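PDB 4D7P: superoxide reductase from Giardia intestinalis, which probably reduces superoxide to hydrogen peroxide at a mononuclear iron centre, helping the parasite cope with oxidative stress. Local coordinates for residues M23-G27 with N28-I32. Residues are numbered along the deposited sequence; the frame is centred on the assembly and turned at random.
Sequences MKLSG and NHVDI
The carbonyl oxygen of K24 is gripped twice: by the backbone N of D31 at 2.9 Å, and by a water hydrogen-bonded to K24 O at 2.8 Å. This tight two-residue beta hairpin illustrates how such a turn sets the register of its strands and sorts their side chains. Strands 23-26 and 29-32 run antiparallel around a type II' turn, with G27 and N28 at its corners. G27 takes the positive phi (66°) that the first corner of this turn type requires and glycine accepts readily. K24 faces D31, and S26 faces H29, as hydrogen-bonded pairs. In the closing pair, S26 N reaches H29 O at 2.8 Å almost in line, whereas H29 N comes to S26 O from well above the carbonyl plane.

On the polar face, the same water is also hydrogen-bonded to D31 OD2 and, at 2.6 Å, to S26 OG, so it ties both strands together over the sheet. The imidazole of H29 swings along its own strand, CG anti to the backbone N (chi1 -172°), which brings NE2 within a weak 3.2 Å bond of D31 OD1; the carboxylate carbon and the water both lie at the ring's edge.

M23, L25, V30 and I32 form the other face, packed towards the four-stranded sheet, where L93 and L53 touch both M23 and V30. This is the sandwich of the superoxide reductase domain. At the turn, N28 ND2 bonds to V84 O and to E77 of the second subunit. Within the strands, L25 slants across V30, CD1 to CG2, while M23 CG sits 4.0 Å from both V30 CG1 and I32 CG1.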
loop_
_atom_site.group_PDB
_atom_site.type_symbol
_atom_site.label_atom_id
_atom_site.label_comp_id
_atom_site.label_asym_id
_atom_site.label_seq_id
_atom_site.Cartn_x
_atom_site.Cartn_y
_atom_site.Cartn_z
ATOM N N MET A 23 -3.427 -6.138 19.862
ATOM C CA MET A 23 -2.002 -6.392 19.659
ATOM C C MET A 23 -1.480 -7.455 20.621
ATOM O O MET A 23 -1.697 -7.358 21.830
ATOM C CB MET A 23 -1.195 -5.107 19.849
ATOM C CG MET A 23 -1.024 -4.251 18.599
ATOM S SD MET A 23 -0.070 -2.764 18.972
ATOM C CE MET A 23 -1.296 -1.903 19.932
ATOM N N LYS A 24 -0.801 -8.467 20.093
ATOM C CA LYS A 24 -0.070 -9.418 20.935
ATOM C C LYS A 24 1.424 -9.350 20.609
ATOM O O LYS A 24 1.811 -9.471 19.449
ATOM C CB LYS A 24 -0.604 -10.844 20.756
ATOM C CG LYS A 24 -2.095 -10.993 21.108
ATOM C CD LYS A 24 -2.330 -12.115 22.109
ATOM C CE LYS A 24 -3.717 -12.042 22.725
ATOM N NZ LYS A 24 -3.661 -11.856 24.202
ATOM N N LEU A 25 2.253 -9.168 21.637
ATOM C CA LEU A 25 3.693 -8.960 21.465
ATOM C C LEU A 25 4.521 -10.149 21.953
ATOM O O LEU A 25 4.410 -10.560 23.109
ATOM C CB LEU A 25 4.118 -7.694 22.207
ATOM C CG LEU A 25 5.572 -7.236 22.149
ATOM C CD1 LEU A 25 5.924 -6.801 20.733
ATOM C CD2 LEU A 25 5.775 -6.089 23.143
ATOM N N SER A 26 5.347 -10.694 21.060
ATOM C CA SER A 26 6.256 -11.804 21.362
ATOM C C SER A 26 7.665 -11.408 20.957
ATOM O O SER A 26 8.014 -11.542 19.793
ATOM C CB SER A 26 5.869 -13.082 20.608
ATOM O OG SER A 26 4.465 -13.220 20.470
ATOM N N GLY A 27 8.477 -10.933 21.895
ATOM C CA GLY A 27 9.758 -10.355 21.527
ATOM C C GLY A 27 9.507 -9.088 20.719
ATOM O O GLY A 27 8.921 -8.131 21.222
ATOM N N ASN A 28 9.907 -9.079 19.453
ATOM C CA ASN A 28 9.664 -7.899 18.632
ATOM C C ASN A 28 8.594 -8.190 17.585
ATOM O O ASN A 28 8.302 -7.359 16.722
ATOM C CB ASN A 28 10.959 -7.407 17.968
ATOM C CG ASN A 28 11.498 -8.380 16.951
ATOM O OD1 ASN A 28 11.287 -9.588 17.061
ATOM N ND2 ASN A 28 12.198 -7.859 15.939
ATOM N N HIS A 29 8.001 -9.375 17.696
ATOM C CA HIS A 29 6.927 -9.799 16.814
ATOM C C HIS A 29 5.572 -9.325 17.318
ATOM O O HIS A 29 5.250 -9.499 18.498
ATOM C CB HIS A 29 6.905 -11.312 16.695
ATOM C CG HIS A 29 5.961 -11.798 15.657
ATOM N ND1 HIS A 29 6.320 -11.930 14.334
ATOM C CD2 HIS A 29 4.653 -12.135 15.732
ATOM C CE1 HIS A 29 5.278 -12.351 13.641
ATOM N NE2 HIS A 29 4.255 -12.488 14.466
ATOM N N VAL A 30 4.765 -8.772 16.421
ATOM C CA VAL A 30 3.470 -8.216 16.795
ATOM C C VAL A 30 2.366 -8.853 15.955
ATOM O O VAL A 30 2.376 -8.726 14.741
ATOM C CB VAL A 30 3.428 -6.686 16.599
ATOM C CG1 VAL A 30 2.063 -6.144 16.983
ATOM C CG2 VAL A 30 4.533 -6.008 17.400
ATOM N N ASP A 31 1.435 -9.561 16.593
ATOM C CA ASP A 31 0.278 -10.130 15.887
ATOM C C ASP A 31 -0.949 -9.282 16.132
ATOM O O ASP A 31 -1.241 -8.948 17.275
ATOM C CB ASP A 31 -0.008 -11.571 16.336
ATOM C CG ASP A 31 1.048 -12.544 15.869
ATOM O OD1 ASP A 31 1.113 -12.821 14.653
ATOM O OD2 ASP A 31 1.814 -13.032 16.720
ATOM N N ILE A 32 -1.675 -8.958 15.067
ATOM C CA ILE A 32 -2.841 -8.090 15.163
ATOM C C ILE A 32 -4.103 -8.729 14.587
ATOM O O ILE A 32 -4.053 -9.374 13.539
ATOM C CB ILE A 32 -2.601 -6.755 14.427
ATOM C CG1 ILE A 32 -1.380 -6.035 15.005
ATOM C CG2 ILE A 32 -3.860 -5.899 14.470
ATOM C CD1 ILE A 32 -1.028 -4.775 14.286
HETATM O O HOH W 1 2.959 -11.943 18.804
#